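Local coordinates for sulfite dehydrogenase (Paracoccus pantotrophus, PDB 2XTS), which probably oxidises protein-bound sulfane sulfur at a molybdenum–molybdopterin centre and passes the electrons on to heme c, at residues P57-E62 against S272-I277; W377-A380 against V384-V387. All blocks are in the same frame, centred on the assembly; numbering follows the deposited sequence.

Interaction 1 of 2, residues P57-E62 against S272-I277; sequences PIHALE and SPQVPI
His59 meets Gln274 in an amide-on-ring stack, where a bend in the loop leading to strand 74-75 leans on the type I beta turn Ser272-Val275 of the Ig-like dimerisation domain. The bend begins at Pro57, whose carbonyl O accepts a bond from Ala60 N at 3.0 Å. Ile58 carries the chain round, and its neighbour His59 then faces the turn. The first torsion of His59 sets CG between the backbone N and the carbonyl carbon (chi1 65°), which brings the imidazole over the Gln274 amide with the two planes only 21° apart. Gln274 NE2 sits 3.5 Å above the ring plane, over the centre of the His59 ring, while Gln274 OE1 lies over the near end, 3.5 Å from His59 CG. Gln274 CB touches His59 CD2, also at 3.5 Å. From the ring's edge comes Val275 CG2, 3.8 Å from His59 CB. Ala60 covers the opposite face, its CB 4.0 Å above the ring plane, so the imidazole is sandwiched between a methyl and an amide. Polar ends are fixed from outside: His59 NE2 bonds to Gly194 O of the cytochrome chain, and Gln274 NE2 to Gln137 OE1 of its own chain and to Ala193 O of the cytochrome chain. The contact thus joins the loop before strand 74-75 to the dimerisation domain just where the partner chain docks. At the last residue of the turn, Val275 CG2 also reaches the backbone of the bend, 3.6 Å from His59 O.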
ATOM      1  N   PRO A  57       8.956   5.400   9.090  1.00  5.45           N
ATOM      2  CA  PRO A  57       9.475   4.396  10.037  1.00  5.37           C
ATOM      3  C   PRO A  57      10.054   3.177   9.330  1.00  6.41           C
ATOM      4  O   PRO A  57       9.616   2.064   9.578  1.00  6.92           O
ATOM      5  CB  PRO A  57       8.243   4.039  10.870  1.00  6.09           C
ATOM      6  CG  PRO A  57       7.119   4.217   9.942  1.00  5.75           C
ATOM      7  CD  PRO A  57       7.479   5.452   9.134  1.00  5.29           C
ATOM      8  N   ILE A  58      11.095   3.393   8.525  1.00  6.65           N
ATOM      9  CA  ILE A  58      11.688   2.305   7.765  1.00  6.77           C
ATOM     10  C   ILE A  58      12.360   1.230   8.616  1.00  7.38           C
ATOM     11  O   ILE A  58      12.631   0.177   8.122  1.00  9.09           O
ATOM     12  CB  ILE A  58      12.657   2.821   6.678  1.00  6.65           C
ATOM     13  CG1 ILE A  58      13.830   3.608   7.275  1.00  7.92           C
ATOM     14  CG2 ILE A  58      11.899   3.628   5.607  1.00  8.11           C
ATOM     15  CD1 ILE A  58      14.990   3.774   6.329  1.00  9.87           C
ATOM     16  N   HIS A  59      12.661   1.493   9.882  1.00  6.55           N
ATOM     17  CA  HIS A  59      13.161   0.447  10.762  1.00  7.34           C
ATOM     18  C   HIS A  59      12.166  -0.684  10.947  1.00  7.81           C
ATOM     19  O   HIS A  59      12.559  -1.810  11.172  1.00  8.50           O
ATOM     20  CB  HIS A  59      13.523   1.050  12.107  1.00  7.58           C
ATOM     21  CG  HIS A  59      12.355   1.595  12.858  1.00  6.96           C
ATOM     22  ND1 HIS A  59      11.620   2.660  12.393  1.00  7.64           N
ATOM     23  CD2 HIS A  59      11.857   1.288  14.082  1.00  7.90           C
ATOM     24  CE1 HIS A  59      10.676   2.949  13.264  1.00  7.31           C
ATOM     25  NE2 HIS A  59      10.798   2.137  14.306  1.00  7.39           N
ATOM     26  N   ALA A  60      10.877  -0.361  10.917  1.00  7.34           N
ATOM     27  CA  ALA A  60       9.821  -1.308  11.301  1.00  7.93           C
ATOM     28  C   ALA A  60       9.109  -1.928  10.122  1.00  8.24           C
ATOM     29  O   ALA A  60       8.399  -2.903  10.288  1.00  9.76           O
ATOM     30  CB  ALA A  60       8.804  -0.627  12.209  1.00  8.99           C
ATOM     31  N   LEU A  61       9.296  -1.371   8.941  1.00  7.95           N
ATOM     32  CA  LEU A  61       8.635  -1.849   7.745  1.00  7.83           C
ATOM     33  C   LEU A  61       9.370  -3.040   7.144  1.00  8.41           C
ATOM     34  O   LEU A  61      10.525  -3.270   7.419  1.00 10.58           O
ATOM     35  CB  LEU A  61       8.488  -0.725   6.725  1.00  8.61           C
ATOM     36  CG  LEU A  61       7.716   0.504   7.182  1.00  8.61           C
ATOM     37  CD1 LEU A  61       7.796   1.600   6.137  1.00 10.55           C
ATOM     38  CD2 LEU A  61       6.263   0.239   7.584  1.00  9.55           C
ATOM     39  N   GLU A  62       8.680  -3.775   6.286  1.00  8.04           N
ATOM     40  CA  GLU A  62       9.271  -4.838   5.474  1.00  7.93           C
ATOM     41  C   GLU A  62       8.811  -4.668   4.025  1.00  7.61           C
ATOM     42  O   GLU A  62       8.061  -3.738   3.689  1.00  8.79           O
ATOM     43  CB  GLU A  62       8.951  -6.248   6.030  1.00  8.25           C
ATOM     44  CG  GLU A  62      10.128  -6.934   6.695  1.00  9.82           C
ATOM     45  CD  GLU A  62      11.169  -7.472   5.756  1.00  8.88           C
ATOM     46  OE1 GLU A  62      12.156  -8.040   6.268  1.00  9.54           O
ATOM     47  OE2 GLU A  62      11.040  -7.342   4.523  1.00  9.24           O
ATOM     48  N   SER A 272      19.094  -2.433  13.757  1.00  8.08           N
ATOM     49  CA  SER A 272      19.405  -1.016  13.627  1.00  7.82           C
ATOM     50  C   SER A 272      19.170  -0.400  15.011  1.00  7.61           C
ATOM     51  O   SER A 272      18.665  -1.080  15.902  1.00  7.78           O
ATOM     52  CB  SER A 272      18.561  -0.351  12.523  1.00  9.04           C
ATOM     53  OG  SER A 272      17.178  -0.382  12.857  1.00  8.87           O
ATOM     54  N   PRO A 273      19.491   0.893  15.207  1.00  8.20           N
ATOM     55  CA  PRO A 273      19.380   1.405  16.583  1.00  7.66           C
ATOM     56  C   PRO A 273      17.999   1.303  17.235  1.00  8.01           C
ATOM     57  O   PRO A 273      17.923   1.099  18.438  1.00  9.14           O
ATOM     58  CB  PRO A 273      19.821   2.864  16.447  1.00  8.30           C
ATOM     59  CG  PRO A 273      20.827   2.802  15.313  1.00  8.75           C
ATOM     60  CD  PRO A 273      20.238   1.812  14.327  1.00  7.89           C
ATOM     61  N   GLN A 274      16.929   1.448  16.459  1.00  8.03           N
ATOM     62  CA  GLN A 274      15.574   1.303  16.969  1.00  8.14           C
ATOM     63  C   GLN A 274      15.114  -0.145  17.006  1.00  7.43           C
ATOM     64  O   GLN A 274      13.988  -0.393  17.416  1.00  8.20           O
ATOM     65  CB  GLN A 274      14.599   2.081  16.074  1.00  7.20           C
ATOM     66  CG  GLN A 274      14.775   3.592  16.065  1.00  6.43           C
ATOM     67  CD  GLN A 274      14.169   4.201  14.825  1.00  7.20           C
ATOM     68  OE1 GLN A 274      14.689   4.010  13.723  1.00  7.29           O
ATOM     69  NE2 GLN A 274      13.043   4.921  14.986  1.00  7.07           N
ATOM     70  N   VAL A 275      15.919  -1.080  16.503  1.00  7.55           N
ATOM     71  CA  VAL A 275      15.572  -2.493  16.417  1.00  8.06           C
ATOM     72  C   VAL A 275      16.730  -3.313  17.011  1.00  8.37           C
ATOM     73  O   VAL A 275      17.495  -3.980  16.302  1.00  9.38           O
ATOM     74  CB  VAL A 275      15.305  -2.938  14.960  1.00  8.60           C
ATOM     75  CG1 VAL A 275      14.722  -4.364  14.935  1.00 11.01           C
ATOM     76  CG2 VAL A 275      14.396  -1.978  14.241  1.00  9.83           C
ATOM     77  N   PRO A 276      16.904  -3.226  18.328  1.00  9.86           N
ATOM     78  CA  PRO A 276      17.942  -4.019  18.991  1.00  9.96           C
ATOM     79  C   PRO A 276      17.681  -5.506  18.932  1.00 10.42           C
ATOM     80  O   PRO A 276      16.537  -5.928  18.743  1.00 11.08           O
ATOM     81  CB  PRO A 276      17.844  -3.548  20.436  1.00 10.63           C
ATOM     82  CG  PRO A 276      16.430  -3.133  20.588  1.00 11.45           C
ATOM     83  CD  PRO A 276      16.106  -2.472  19.298  1.00 10.57           C
ATOM     84  N   ILE A 277      18.741  -6.290  19.078  1.00 10.53           N
ATOM     85  CA  ILE A 277      18.613  -7.733  19.159  1.00 10.72           C
ATOM     86  C   ILE A 277      18.335  -8.087  20.608  1.00 11.26           C
ATOM     87  O   ILE A 277      19.219  -7.948  21.444  1.00 12.67           O
ATOM     88  CB  ILE A 277      19.888  -8.445  18.690  1.00 10.10           C
ATOM     89  CG1 ILE A 277      20.337  -7.924  17.325  1.00 11.16           C
ATOM     90  CG2 ILE A 277      19.651  -9.958  18.673  1.00 11.76           C
ATOM     91  CD1 ILE A 277      21.696  -8.479  16.908  1.00 13.58           C
TER

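Interaction 2 of 2, residues W377-A380 against V384-V387; sequences WVKA and VENV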
ATOM      1  N   TRP A 377      27.045  -0.445  14.633  1.00  8.51           N
ATOM      2  CA  TRP A 377      27.786  -1.191  15.648  1.00  8.34           C
ATOM      3  C   TRP A 377      26.809  -1.991  16.496  1.00  8.93           C
ATOM      4  O   TRP A 377      26.032  -1.424  17.237  1.00  9.74           O
ATOM      5  CB  TRP A 377      28.604  -0.228  16.502  1.00  8.80           C
ATOM      6  CG  TRP A 377      29.418  -0.859  17.586  1.00  8.53           C
ATOM      7  CD1 TRP A 377      30.004  -2.077  17.582  1.00 11.40           C
ATOM      8  CD2 TRP A 377      29.782  -0.241  18.819  1.00 10.45           C
ATOM      9  NE1 TRP A 377      30.722  -2.272  18.747  1.00 12.86           N
ATOM     10  CE2 TRP A 377      30.615  -1.147  19.514  1.00 11.99           C
ATOM     11  CE3 TRP A 377      29.521   1.010  19.388  1.00 11.70           C
ATOM     12  CZ2 TRP A 377      31.147  -0.859  20.771  1.00 13.19           C
ATOM     13  CZ3 TRP A 377      30.051   1.295  20.653  1.00 13.27           C
ATOM     14  CH2 TRP A 377      30.853   0.363  21.321  1.00 14.53           C
ATOM     15  N   VAL A 378      26.860  -3.316  16.348  1.00  9.16           N
ATOM     16  CA  VAL A 378      26.069  -4.223  17.171  1.00 10.25           C
ATOM     17  C   VAL A 378      26.939  -4.636  18.345  1.00 10.74           C
ATOM     18  O   VAL A 378      27.996  -5.223  18.164  1.00 10.66           O
ATOM     19  CB  VAL A 378      25.610  -5.472  16.391  1.00  9.80           C
ATOM     20  CG1 VAL A 378      24.797  -6.421  17.282  1.00 12.60           C
ATOM     21  CG2 VAL A 378      24.790  -5.079  15.166  1.00 10.52           C
ATOM     22  N   LYS A 379      26.475  -4.324  19.537  1.00 11.42           N
ATOM     23  CA  LYS A 379      27.213  -4.589  20.768  1.00 13.25           C
ATOM     24  C   LYS A 379      26.833  -5.956  21.332  1.00 13.94           C
ATOM     25  O   LYS A 379      25.848  -6.559  20.923  1.00 13.86           O
ATOM     26  CB  LYS A 379      26.984  -3.469  21.793  1.00 14.27           C
ATOM     27  CG  LYS A 379      27.461  -2.116  21.258  1.00 15.86           C
ATOM     28  CD  LYS A 379      27.304  -0.960  22.225  1.00 19.69           C
ATOM     29  CE  LYS A 379      25.892  -0.455  22.275  1.00 19.43           C
ATOM     30  NZ  LYS A 379      25.808   0.778  23.097  1.00 21.95           N
ATOM     31  N   ALA A 380      27.607  -6.422  22.306  1.00 15.24           N
ATOM     32  CA  ALA A 380      27.380  -7.720  22.923  1.00 15.79           C
ATOM     33  C   ALA A 380      26.037  -7.873  23.628  1.00 15.72           C
ATOM     34  O   ALA A 380      25.541  -8.981  23.768  1.00 17.12           O
ATOM     35  CB  ALA A 380      28.510  -8.028  23.888  1.00 16.51           C
ATOM     36  N   VAL A 384      22.351  -1.443  19.345  1.00  8.42           N
ATOM     37  CA  VAL A 384      22.888  -1.149  18.023  1.00  8.62           C
ATOM     38  C   VAL A 384      23.086   0.359  17.907  1.00  8.37           C
ATOM     39  O   VAL A 384      22.188   1.127  18.245  1.00  9.56           O
ATOM     40  CB  VAL A 384      21.922  -1.652  16.921  1.00  8.85           C
ATOM     41  CG1 VAL A 384      22.467  -1.369  15.553  1.00  9.51           C
ATOM     42  CG2 VAL A 384      21.633  -3.145  17.087  1.00 10.49           C
ATOM     43  N   GLU A 385      24.256   0.782  17.414  1.00  8.08           N
ATOM     44  CA  GLU A 385      24.579   2.206  17.299  1.00  8.58           C
ATOM     45  C   GLU A 385      24.911   2.629  15.880  1.00  7.74           C
ATOM     46  O   GLU A 385      25.520   1.894  15.095  1.00  8.98           O
ATOM     47  CB  GLU A 385      25.798   2.534  18.182  1.00  9.12           C
ATOM     48  CG  GLU A 385      25.521   2.614  19.673  1.00  9.49           C
ATOM     49  CD  GLU A 385      26.654   3.218  20.482  1.00 11.29           C
ATOM     50  OE1 GLU A 385      27.390   4.054  19.932  1.00 12.25           O
ATOM     51  OE2 GLU A 385      26.771   2.878  21.678  1.00 13.50           O
ATOM     52  N   ASN A 386      24.542   3.871  15.573  1.00  8.02           N
ATOM     53  CA  ASN A 386      25.034   4.603  14.428  1.00  7.87           C
ATOM     54  C   ASN A 386      26.443   5.099  14.739  1.00  8.28           C
ATOM     55  O   ASN A 386      26.638   5.844  15.713  1.00  8.72           O
ATOM     56  CB  ASN A 386      24.134   5.812  14.182  1.00  7.68           C
ATOM     57  CG  ASN A 386      24.617   6.689  13.046  1.00  7.68           C
ATOM     58  OD1 ASN A 386      25.475   6.289  12.259  1.00  9.40           O
ATOM     59  ND2 ASN A 386      24.118   7.917  13.002  1.00  8.27           N
ATOM     60  N   VAL A 387      27.417   4.620  13.971  1.00  8.25           N
ATOM     61  CA  VAL A 387      28.818   4.995  14.106  1.00  8.84           C
ATOM     62  C   VAL A 387      29.417   5.310  12.759  1.00  9.19           C
ATOM     63  O   VAL A 387      28.890   4.894  11.751  1.00 10.52           O
ATOM     64  CB  VAL A 387      29.662   3.873  14.788  1.00  9.27           C
ATOM     65  CG1 VAL A 387      29.109   3.567  16.173  1.00 10.35           C
ATOM     66  CG2 VAL A 387      29.744   2.632  13.944  1.00 10.48           C
TER
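Glu385 and Trp377 face each other as the hydrogen-bonded pair of an antiparallel beta hairpin, Trp377 N to Glu385 O and Glu385 N to Trp377 O, each 2.8 Å. Their side chains project from the same face of the sheet and lie side by side. Followed outward, Glu385 CB brushes Trp377 CE3 at 4.2 Å. Glu385 CG then comes within 4.0 Å of Lys379 CE, and Glu385 CD lies 3.8 Å from Trp377 CE3. At the tip the carboxylate stands 71° from the indole plane, with OE1 at the ring's edge beside CE3. Glu385 OE2 instead receives Lys379 NZ in a 2.7 Å salt bridge made through its anti lone pair. Lys379 reaches it by running over the indole, its CG 3.7 Å above the centre of the Trp377 ring, and then bending at chi3 (-79°). Val387 CG1 packs on Trp377 CB, whereas Val378 and Val384 meet through their CG2 methyls on the other face. The indole NE1 bonds to Glu337 OE1. Val387 also pairs with a strand of the cytochrome chain, which carries the sheet across the interface. Arg177 of the cytochrome makes a second salt bridge to Glu385 OE2, and two cations on a single buried oxygen probably hold Glu385 in its ionised form.

From the N terminus, the chain first passes through 57-62, then runs 209 residues, including the molybdopterin-binding region, before 272-277 comes back to meet it; interaction 1 closes this long loop. Interaction 2 opens only afterwards and closes a short hairpin with three residues between its segments, so the two contacts follow in series and neither nest nor cross. In space their centres lie about 13 Å apart. Segment 272-277 rests on the hairpin: in its turn Pro273 CB lies 3.4 Å from Val384 O, and past the turn Ile277 CD1 packs on Val378 CG1. Together they connect the early loop to the strand that is outermost within this chain, where the sheet runs on into the cytochrome.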